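Local coordinates for toxin of toxin-antitoxin system (Rickettsia felis, PDB 3ZVK), which has single-stranded RNase activity, probably with magnesium as cofactor, and acts as the growth-inhibiting toxin of the VapBC2 type II toxin-antitoxin pair, at residues A[41-46]-A[95-100]; A[82-87]-A[101-106]; A[69-74]-A[107-112]; A[11-16]-A[62-67]. The protein carries 1 engineered substitution. All blocks are in the same frame, centred on the assembly; numbering follows the deposited sequence.

Contact 1: A[41-46]-A[95-100]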
# COMPACT_ATOMS: atom_id res chain seq x y z
N LEU A 41 -22.44 14.41 2.52
CA LEU A 41 -22.45 13.40 3.60
C LEU A 41 -21.86 13.92 4.89
O LEU A 41 -22.39 13.63 5.97
CB LEU A 41 -21.81 12.07 3.15
CG LEU A 41 -21.94 10.92 4.14
CD1 LEU A 41 -23.43 10.59 4.49
CD2 LEU A 41 -21.07 9.75 3.74
N ALA A 42 -20.81 14.78 4.80
CA ALA A 42 -20.20 15.44 5.95
C ALA A 42 -21.27 16.28 6.65
O ALA A 42 -21.43 16.19 7.86
CB ALA A 42 -19.05 16.30 5.51
N GLU A 43 -22.05 17.06 5.86
CA GLU A 43 -23.13 17.90 6.38
C GLU A 43 -24.26 17.07 7.01
O GLU A 43 -24.74 17.41 8.08
CB GLU A 43 -23.68 18.82 5.28
CG GLU A 43 -22.69 19.86 4.77
CD GLU A 43 -22.36 21.03 5.67
OE1 GLU A 43 -23.24 21.46 6.46
OE2 GLU A 43 -21.21 21.51 5.61
N LEU A 44 -24.65 15.97 6.36
CA LEU A 44 -25.71 15.08 6.85
C LEU A 44 -25.28 14.36 8.15
O LEU A 44 -26.06 14.25 9.09
CB LEU A 44 -26.15 14.09 5.75
CG LEU A 44 -26.77 14.69 4.47
CD1 LEU A 44 -26.99 13.60 3.45
CD2 LEU A 44 -28.09 15.49 4.76
N GLN A 45 -24.02 13.92 8.22
CA GLN A 45 -23.46 13.31 9.44
C GLN A 45 -23.40 14.33 10.61
O GLN A 45 -23.69 13.97 11.75
CB GLN A 45 -22.09 12.68 9.16
CG GLN A 45 -22.16 11.28 8.50
CD GLN A 45 -22.83 10.21 9.34
OE1 GLN A 45 -23.36 9.25 8.83
NE2 GLN A 45 -22.90 10.35 10.66
N TYR A 46 -23.13 15.60 10.31
CA TYR A 46 -23.20 16.67 11.30
C TYR A 46 -24.66 16.85 11.81
O TYR A 46 -24.86 17.06 13.00
CB TYR A 46 -22.63 17.99 10.74
CG TYR A 46 -23.08 19.24 11.45
CD1 TYR A 46 -22.68 19.51 12.76
CD2 TYR A 46 -23.89 20.18 10.81
CE1 TYR A 46 -23.07 20.69 13.42
CE2 TYR A 46 -24.27 21.37 11.44
CZ TYR A 46 -23.84 21.62 12.74
OH TYR A 46 -24.21 22.80 13.37
N ILE A 95 -21.59 32.15 -2.29
CA ILE A 95 -22.21 30.82 -2.20
C ILE A 95 -21.15 30.08 -1.40
O ILE A 95 -20.47 29.18 -1.91
CB ILE A 95 -22.58 30.18 -3.57
CG1 ILE A 95 -23.71 30.97 -4.29
CG2 ILE A 95 -22.97 28.69 -3.43
CD1 ILE A 95 -25.10 31.13 -3.51
N GLY A 96 -20.97 30.56 -0.17
CA GLY A 96 -19.96 30.12 0.76
C GLY A 96 -19.86 28.65 1.10
O GLY A 96 -20.60 27.81 0.59
N ASN A 97 -18.86 28.37 1.94
CA ASN A 97 -18.53 27.11 2.57
C ASN A 97 -18.45 25.86 1.69
O ASN A 97 -17.71 25.78 0.69
CB ASN A 97 -19.39 26.92 3.88
CG ASN A 97 -20.77 26.26 3.81
OD1 ASN A 97 -21.49 26.30 2.81
ND2 ASN A 97 -21.16 25.59 4.90
N ASN A 98 -19.22 24.87 2.12
CA ASN A 98 -19.36 23.58 1.56
C ASN A 98 -20.16 23.61 0.28
O ASN A 98 -19.81 22.84 -0.62
CB ASN A 98 -19.81 22.63 2.66
CG ASN A 98 -18.69 22.52 3.67
OD1 ASN A 98 -17.64 23.11 3.47
ND2 ASN A 98 -18.85 21.79 4.77
N ASP A 99 -21.11 24.54 0.14
CA ASP A 99 -21.87 24.68 -1.11
C ASP A 99 -20.97 24.99 -2.32
O ASP A 99 -21.18 24.43 -3.39
CB ASP A 99 -23.09 25.60 -0.97
CG ASP A 99 -24.23 24.94 -0.19
OD1 ASP A 99 -24.13 23.73 0.10
OD2 ASP A 99 -25.23 25.64 0.10
N LEU A 100 -19.90 25.77 -2.10
CA LEU A 100 -18.86 26.04 -3.11
C LEU A 100 -18.12 24.69 -3.47
O LEU A 100 -17.91 24.40 -4.64
CB LEU A 100 -17.88 27.07 -2.54
CG LEU A 100 -17.29 28.14 -3.47
CD1 LEU A 100 -18.20 28.46 -4.62
CD2 LEU A 100 -17.05 29.43 -2.72

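Contact 2: A[82-87]-A[101-106]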
# COMPACT_ATOMS: atom_id res chain seq x y z
N GLY A 82 -11.13 26.34 -7.19
CA GLY A 82 -10.26 27.51 -7.22
C GLY A 82 -10.75 28.57 -8.18
O GLY A 82 -10.78 29.75 -7.83
N GLU A 83 -11.15 28.13 -9.39
CA GLU A 83 -11.66 29.01 -10.45
C GLU A 83 -13.02 29.61 -10.11
O GLU A 83 -13.22 30.81 -10.30
CB GLU A 83 -11.71 28.25 -11.80
CG GLU A 83 -10.34 27.96 -12.39
CD GLU A 83 -9.61 29.15 -12.96
OE1 GLU A 83 -9.94 29.57 -14.10
OE2 GLU A 83 -8.68 29.66 -12.29
N LEU A 84 -13.94 28.79 -9.59
CA LEU A 84 -15.29 29.19 -9.19
C LEU A 84 -15.28 30.19 -8.01
O LEU A 84 -15.94 31.22 -8.09
CB LEU A 84 -16.14 27.93 -8.87
CG LEU A 84 -17.59 28.14 -8.40
CD1 LEU A 84 -18.40 28.92 -9.43
CD2 LEU A 84 -18.26 26.81 -8.10
N ARG A 85 -14.51 29.89 -6.95
CA ARG A 85 -14.41 30.76 -5.78
C ARG A 85 -13.88 32.14 -6.15
O ARG A 85 -14.45 33.14 -5.72
CB ARG A 85 -13.55 30.11 -4.67
CG ARG A 85 -13.67 30.86 -3.37
CD ARG A 85 -13.08 30.14 -2.20
NE ARG A 85 -12.77 31.08 -1.13
CZ ARG A 85 -12.12 30.78 -0.03
NH1 ARG A 85 -11.69 29.54 0.18
NH2 ARG A 85 -11.85 31.71 0.87
N THR A 86 -12.82 32.18 -6.98
CA THR A 86 -12.21 33.43 -7.46
C THR A 86 -13.21 34.25 -8.27
O THR A 86 -13.33 35.45 -8.03
CB THR A 86 -10.92 33.11 -8.23
OG1 THR A 86 -10.02 32.46 -7.35
CG2 THR A 86 -10.25 34.35 -8.82
N GLU A 87 -13.92 33.60 -9.22
CA GLU A 87 -14.91 34.25 -10.08
C GLU A 87 -16.07 34.83 -9.26
O GLU A 87 -16.43 35.98 -9.46
CB GLU A 87 -15.42 33.29 -11.16
CG GLU A 87 -16.21 34.00 -12.25
CD GLU A 87 -16.79 33.17 -13.37
OE1 GLU A 87 -16.56 31.93 -13.40
OE2 GLU A 87 -17.50 33.75 -14.22
N LEU A 101 -17.79 23.86 -2.46
CA LEU A 101 -17.14 22.56 -2.64
C LEU A 101 -18.07 21.59 -3.38
O LEU A 101 -17.64 20.91 -4.30
CB LEU A 101 -16.68 21.95 -1.29
CG LEU A 101 -15.44 22.59 -0.61
CD1 LEU A 101 -15.34 22.19 0.82
CD2 LEU A 101 -14.17 22.14 -1.28
N ILE A 102 -19.35 21.57 -2.95
CA ILE A 102 -20.42 20.76 -3.51
C ILE A 102 -20.62 21.08 -4.98
O ILE A 102 -20.68 20.14 -5.78
CB ILE A 102 -21.73 20.89 -2.65
CG1 ILE A 102 -21.54 20.15 -1.30
CG2 ILE A 102 -22.97 20.34 -3.39
CD1 ILE A 102 -22.25 20.81 -0.08
N ALA A 103 -20.69 22.38 -5.35
CA ALA A 103 -20.88 22.89 -6.72
C ALA A 103 -19.69 22.53 -7.60
O ALA A 103 -19.89 22.04 -8.71
CB ALA A 103 -21.11 24.40 -6.70
N SER A 104 -18.46 22.72 -7.07
CA SER A 104 -17.18 22.39 -7.72
C SER A 104 -17.14 20.93 -8.12
O SER A 104 -16.65 20.59 -9.19
CB SER A 104 -16.02 22.62 -6.75
OG SER A 104 -15.95 23.99 -6.40
N HIS A 105 -17.64 20.06 -7.22
CA HIS A 105 -17.70 18.61 -7.35
C HIS A 105 -18.63 18.21 -8.49
O HIS A 105 -18.23 17.40 -9.31
CB HIS A 105 -18.10 17.95 -6.01
CG HIS A 105 -17.70 16.51 -5.92
ND1 HIS A 105 -17.88 15.79 -4.76
CD2 HIS A 105 -17.15 15.69 -6.84
CE1 HIS A 105 -17.43 14.58 -5.00
NE2 HIS A 105 -16.96 14.48 -6.24
N ALA A 106 -19.85 18.82 -8.58
CA ALA A 106 -20.78 18.56 -9.68
C ALA A 106 -20.15 19.01 -11.01
O ALA A 106 -20.21 18.26 -11.98
CB ALA A 106 -22.11 19.27 -9.45

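Contact 3: A[69-74]-A[107-112]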
# COMPACT_ATOMS: atom_id res chain seq x y z
N GLU A 69 -24.88 6.63 -4.62
CA GLU A 69 -23.45 6.43 -4.73
C GLU A 69 -22.82 7.62 -3.99
O GLU A 69 -23.18 8.77 -4.26
CB GLU A 69 -23.04 6.43 -6.20
CG GLU A 69 -21.56 6.09 -6.42
CD GLU A 69 -21.15 5.89 -7.87
OE1 GLU A 69 -21.91 5.24 -8.63
OE2 GLU A 69 -20.05 6.37 -8.25
N ILE A 70 -21.93 7.37 -3.03
CA ILE A 70 -21.21 8.44 -2.31
C ILE A 70 -19.89 8.67 -3.06
O ILE A 70 -19.08 7.75 -3.18
CB ILE A 70 -21.02 8.13 -0.80
CG1 ILE A 70 -22.37 7.74 -0.16
CG2 ILE A 70 -20.37 9.34 -0.08
CD1 ILE A 70 -22.23 6.76 0.94
N ILE A 71 -19.73 9.86 -3.66
CA ILE A 71 -18.54 10.18 -4.45
C ILE A 71 -17.58 11.00 -3.61
O ILE A 71 -17.96 12.04 -3.09
CB ILE A 71 -18.88 10.86 -5.82
CG1 ILE A 71 -19.90 10.01 -6.65
CG2 ILE A 71 -17.59 11.15 -6.63
CD1 ILE A 71 -20.38 10.65 -7.94
N ASP A 72 -16.34 10.52 -3.49
CA ASP A 72 -15.28 11.19 -2.74
C ASP A 72 -14.85 12.51 -3.41
O ASP A 72 -14.80 12.58 -4.64
CB ASP A 72 -14.07 10.25 -2.57
CG ASP A 72 -14.36 9.01 -1.72
OD1 ASP A 72 -15.42 8.99 -0.99
OD2 ASP A 72 -13.55 8.03 -1.79
N PHE A 73 -14.59 13.55 -2.59
CA PHE A 73 -14.14 14.84 -3.14
C PHE A 73 -12.67 14.62 -3.51
O PHE A 73 -11.82 14.46 -2.64
CB PHE A 73 -14.35 15.98 -2.15
CG PHE A 73 -13.97 17.32 -2.72
CD1 PHE A 73 -14.89 18.07 -3.44
CD2 PHE A 73 -12.68 17.83 -2.56
CE1 PHE A 73 -14.53 19.32 -3.99
CE2 PHE A 73 -12.32 19.07 -3.11
CZ PHE A 73 -13.24 19.80 -3.83
N SER A 74 -12.41 14.54 -4.80
CA SER A 74 -11.10 14.21 -5.37
C SER A 74 -10.28 15.38 -5.86
O SER A 74 -10.80 16.47 -6.00
CB SER A 74 -11.27 13.20 -6.50
OG SER A 74 -12.22 13.73 -7.42
N ILE A 107 -19.48 20.18 -11.03
CA ILE A 107 -18.81 20.70 -12.22
C ILE A 107 -17.73 19.71 -12.67
O ILE A 107 -17.70 19.34 -13.84
CB ILE A 107 -18.27 22.17 -12.02
CG1 ILE A 107 -19.40 23.18 -11.87
CG2 ILE A 107 -17.38 22.60 -13.20
CD1 ILE A 107 -19.03 24.51 -11.19
N ALA A 108 -16.87 19.27 -11.73
CA ALA A 108 -15.78 18.32 -12.00
C ALA A 108 -16.24 16.95 -12.49
O ALA A 108 -15.52 16.31 -13.27
CB ALA A 108 -14.92 18.17 -10.78
N GLU A 109 -17.44 16.50 -12.06
CA GLU A 109 -18.02 15.22 -12.48
C GLU A 109 -18.92 15.36 -13.73
O GLU A 109 -19.41 14.37 -14.26
CB GLU A 109 -18.83 14.58 -11.31
CG GLU A 109 -18.04 14.19 -10.07
CD GLU A 109 -16.95 13.14 -10.16
OE1 GLU A 109 -16.87 12.45 -11.20
OE2 GLU A 109 -16.18 13.00 -9.18
N ASN A 110 -19.14 16.61 -14.18
CA ASN A 110 -20.03 16.98 -15.29
C ASN A 110 -21.45 16.48 -15.00
O ASN A 110 -22.11 15.88 -15.84
CB ASN A 110 -19.50 16.52 -16.65
CG ASN A 110 -19.84 17.53 -17.71
OD1 ASN A 110 -21.00 17.65 -18.13
ND2 ASN A 110 -18.86 18.35 -18.06
N ALA A 111 -21.89 16.71 -13.77
CA ALA A 111 -23.15 16.26 -13.23
C ALA A 111 -24.19 17.39 -13.13
O ALA A 111 -23.83 18.56 -13.09
CB ALA A 111 -22.90 15.68 -11.83
N THR A 112 -25.46 17.00 -13.03
CA THR A 112 -26.57 17.92 -12.79
C THR A 112 -26.69 18.00 -11.27
O THR A 112 -26.81 16.96 -10.58
CB THR A 112 -27.86 17.41 -13.40
OG1 THR A 112 -27.72 17.35 -14.83
CG2 THR A 112 -29.04 18.28 -13.06

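Contact 4: A[11-16]-A[62-67]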
# COMPACT_ATOMS: atom_id res chain seq x y z
N VAL A 11 -31.72 16.76 3.10
CA VAL A 11 -32.35 17.12 4.36
C VAL A 11 -33.90 17.10 4.24
O VAL A 11 -34.57 16.49 5.07
CB VAL A 11 -31.81 18.45 4.95
CG1 VAL A 11 -32.62 18.88 6.20
CG2 VAL A 11 -30.33 18.32 5.33
N TYR A 12 -34.45 17.70 3.16
CA TYR A 12 -35.90 17.71 2.88
C TYR A 12 -36.44 16.32 2.62
O TYR A 12 -37.53 16.01 3.07
CB TYR A 12 -36.27 18.67 1.74
CG TYR A 12 -37.72 19.10 1.76
CD1 TYR A 12 -38.15 20.10 2.64
CD2 TYR A 12 -38.65 18.53 0.90
CE1 TYR A 12 -39.49 20.50 2.67
CE2 TYR A 12 -39.99 18.90 0.95
CZ TYR A 12 -40.41 19.88 1.84
OH TYR A 12 -41.73 20.26 1.88
N ALA A 13 -35.66 15.47 1.92
CA ALA A 13 -36.03 14.09 1.63
C ALA A 13 -36.16 13.26 2.92
O ALA A 13 -37.16 12.56 3.09
CB ALA A 13 -34.99 13.46 0.71
N ILE A 14 -35.18 13.38 3.82
CA ILE A 14 -35.16 12.67 5.11
C ILE A 14 -36.24 13.17 6.05
O ILE A 14 -37.01 12.38 6.59
CB ILE A 14 -33.73 12.63 5.75
CG1 ILE A 14 -32.72 11.91 4.85
CG2 ILE A 14 -33.75 12.00 7.16
CD1 ILE A 14 -31.27 12.24 5.15
N ASN A 15 -36.33 14.49 6.22
CA ASN A 15 -37.32 15.08 7.10
C ASN A 15 -38.75 15.01 6.60
O ASN A 15 -39.62 14.57 7.35
CB ASN A 15 -36.95 16.52 7.46
CG ASN A 15 -35.77 16.65 8.38
OD1 ASN A 15 -35.43 15.75 9.16
ND2 ASN A 15 -35.12 17.80 8.33
N LYS A 16 -39.00 15.45 5.36
CA LYS A 16 -40.36 15.56 4.80
C LYS A 16 -40.80 14.48 3.83
O LYS A 16 -41.98 14.41 3.52
CB LYS A 16 -40.63 16.97 4.23
CG LYS A 16 -40.19 18.10 5.18
CD LYS A 16 -41.31 18.88 5.81
CE LYS A 16 -40.83 19.52 7.11
NZ LYS A 16 -41.60 19.01 8.28
N ASP A 62 -28.97 6.23 6.83
CA ASP A 62 -28.46 4.95 6.30
C ASP A 62 -29.39 4.39 5.21
O ASP A 62 -28.90 3.93 4.17
CB ASP A 62 -28.23 3.91 7.42
CG ASP A 62 -27.17 4.24 8.46
OD1 ASP A 62 -26.38 5.19 8.23
OD2 ASP A 62 -27.13 3.55 9.52
N ILE A 63 -30.73 4.47 5.43
CA ILE A 63 -31.78 4.03 4.50
C ILE A 63 -31.75 4.89 3.22
O ILE A 63 -31.83 4.36 2.10
CB ILE A 63 -33.15 4.04 5.20
CG1 ILE A 63 -33.24 2.85 6.18
CG2 ILE A 63 -34.29 3.96 4.21
CD1 ILE A 63 -34.25 3.01 7.25
N PHE A 64 -31.59 6.20 3.39
CA PHE A 64 -31.52 7.18 2.31
C PHE A 64 -30.32 6.91 1.39
O PHE A 64 -30.48 6.96 0.16
CB PHE A 64 -31.50 8.62 2.90
CG PHE A 64 -31.54 9.70 1.86
CD1 PHE A 64 -32.68 9.92 1.10
CD2 PHE A 64 -30.42 10.45 1.57
CE1 PHE A 64 -32.68 10.86 0.07
CE2 PHE A 64 -30.44 11.42 0.56
CZ PHE A 64 -31.56 11.61 -0.19
N LEU A 65 -29.17 6.54 1.98
CA LEU A 65 -27.92 6.27 1.26
C LEU A 65 -27.89 4.93 0.54
O LEU A 65 -27.09 4.77 -0.39
CB LEU A 65 -26.70 6.35 2.21
CG LEU A 65 -26.45 7.64 2.99
CD1 LEU A 65 -25.38 7.43 4.04
CD2 LEU A 65 -26.10 8.78 2.08
N SER A 66 -28.75 3.97 0.94
CA SER A 66 -28.81 2.65 0.34
C SER A 66 -28.92 2.59 -1.19
O SER A 66 -28.35 1.65 -1.77
CB SER A 66 -29.86 1.77 1.01
OG SER A 66 -31.17 2.21 0.72
N ARG A 67 -29.62 3.55 -1.86
CA ARG A 67 -29.74 3.51 -3.33
C ARG A 67 -28.95 4.63 -4.04
O ARG A 67 -29.06 4.78 -5.26
CB ARG A 67 -31.19 3.38 -3.78
CG ARG A 67 -31.91 2.22 -3.12
CD ARG A 67 -33.26 1.88 -3.73
NE ARG A 67 -33.18 1.40 -5.12
CZ ARG A 67 -32.76 0.19 -5.48
NH1 ARG A 67 -32.37 -0.68 -4.56
NH2 ARG A 67 -32.71 -0.15 -6.75

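Contact 1: A[41-46]-A[95-100]
E43 reaches from helix 38-50 to N98, in the first turn of helix 97-109, and is the residue of 41-46 that carries the contact; the CA atoms of E43 and N98 are 8.3 Å apart. The glutamate chain is bent at chi2 and presents OE2 to the amide, where N98 ND2 donates a hydrogen bond to E43 OE2. The modelled separation of these two atoms, 2.5 Å, is so short that the exact length is doubtful. The N-H...O angle is 142°; the donor comes nearly along the C-O axis of OE2, which sits 24° out of the amide plane. Carboxylate and amide planes are 74° apart. N97 contributes less, its ND2 lying 4.1 Å from E43 OE2; its OD1 instead accepts from D99 N at 3.2 Å, an Asx turn. E43 OE1 forms a salt bridge with R85 of the second subunit and a hydrogen bond with Y76 of a VapB chain; Y46 OH bonds to E89 of that subunit. The contact thus lies where toxin dimer and antitoxin meet, the E43 side chain about 9 Å from that of the engineered G6, a predicted magnesium-binding position. Among the neighbouring helices, L41 reaches 54-65 and L44 reaches 7-16, while L100 turns to 75-90.

Contact 2: A[82-87]-A[101-106]
L84 extends toward A103 and S104 because both of its torsions keep the chain straight along one branch: CG stands opposite the backbone N (chi1 179°), and a chi2 of 58° leaves CD2 pointing onward, trans to CA. On the facing helix the hydroxyl of S104 lies beside its own backbone N (chi1 -63°), which directs OG back along the helix to L100 O, with which it is hydrogen-bonded. The two helices come close here, with L84 CA 7.2 Å from S104 CA. A single methyl of the leucine does the touching: L84 CD2 rests 4.0 Å from A103 CB. The same CD2 stands equally far, 4.0 Å, from S104 OG, so the serine offers its oxygen to a methyl as a van der Waals neighbour only, its polar need being met by L100 O within the helix. All three residues are buried, and the small side chains of A103 and S104 let the leucine come near the backbone of the facing helix. One turn after G82, T86 OG1 donates to G82 O at 2.9 Å, and both atoms are also hydrogen-bonded to S49 of the second subunit. R85, next to L84, pairs with E89 in a salt bridge and makes a cation-pi contact with Y46 of that subunit. In the fold, this is packing of helix 75-90 on helix 97-109: L100 and I107 flank L84 along the second helix, P125 touches it from a loop, and I102 continues the packing to helix 38-50.

Contact 3: A[69-74]-A[107-112]
I71, at the end of strand 69-71, faces E109 in the last turn of helix 97-109 across 9.5 Å between CA atoms; farther along, S74 CA is 9.1 Å from A108 CA. The first segment runs extended and leaves the strand after I71, whereas the second breaks out of the helix at N110, whose positive phi of 57° completes a Schellman motif. One of its bonds runs from N110 N to I107 O at 3.1 Å, and the chain then enters strand 112-115. Between them, the side chains of I71 and E109 run antiparallel, side by side. The isoleucine branch used is CG2, which stands opposite the backbone N, and it meets E109 OE2 at 3.5 Å and E109 CD at 4.1 Å. E109 bends at chi2 (-62°), bringing its carboxylate alongside this methyl. S74 adds a looser approach, its OG remaining 4.4 Å from E109 OE2. The acid finds its polar partners beyond the two segments: OE1 forms a salt bridge with K76, and OE2 a weak hydrogen bond with H105 of the same helix. I71 also packs on A35 of the adjacent strand 33-37 and on M4 of strand 2-5 beyond it. Chemically, the contact is a carboxylate laid against a methyl at a partly exposed place: dispersion joins I71 to E109, while the glutamate's charge is probably balanced in large part by K76 of helix 75-90.

Contact 4: A[11-16]-A[62-67]
A13 and I14 of helix 7-16 pack against F64 near the end of helix 54-65, with the backbones 7.2 Å apart between I14 CA and F64 CA. This is helix-to-helix packing in the PIN domain, an alpha/beta fold whose central sheet is parallel. From 62-67, F64 alone makes the contact. With CG trans to the backbone N (chi1 -175°), its ring projects from the helix toward the facing pair, and the two aliphatic residues meet different parts of it, both obliquely. A13 CB comes to 3.5 Å from F64 CE1 and to 4.0 Å from F64 CZ, so the alanine methyl meets the outer part of the ring. I14 meets its root: its CG1 lies 3.9 Å from F64 CG, and its CD1 lies 4.1 Å from F64 CD2. The isoleucine chain lies roughly perpendicular to that of F64. All three residues are buried. Antitoxin adds to the surroundings, with F77 of one VapB chain packing on I14 and I56 of another VapB chain on I63. The contact is about 9 Å from the engineered G6, a predicted magnesium-binding position, measured from the side chain of F64. Two residues beyond F64, S66 turns its hydroxyl back on the chain, and S66 OG donates to I63 O at 2.6 Å, tilted 19° from the carbonyl plane.

In the fold
From the N terminus, contact 4 opens in helix 7-16, and contact 1 opens in helix 38-50 before contact 4 closes in 62-67, tying helix 7-16 to helix 54-65; the two cross. Strand 69-71 then opens contact 3 and helix 75-90 opens contact 2. Helix 97-109 closes these three in turn: contact 1 joins its first turn to helix 38-50, contact 2 its middle to helix 75-90, and contact 3 its last turn to the end of strand 69-71. Contact 2 therefore lies wholly within the loop of contact 3, and contact 1 crosses both; contact 4 closes before contacts 2 and 3 open. L41 packs on L65 and I70, linking contact 1 to contacts 4 and 3.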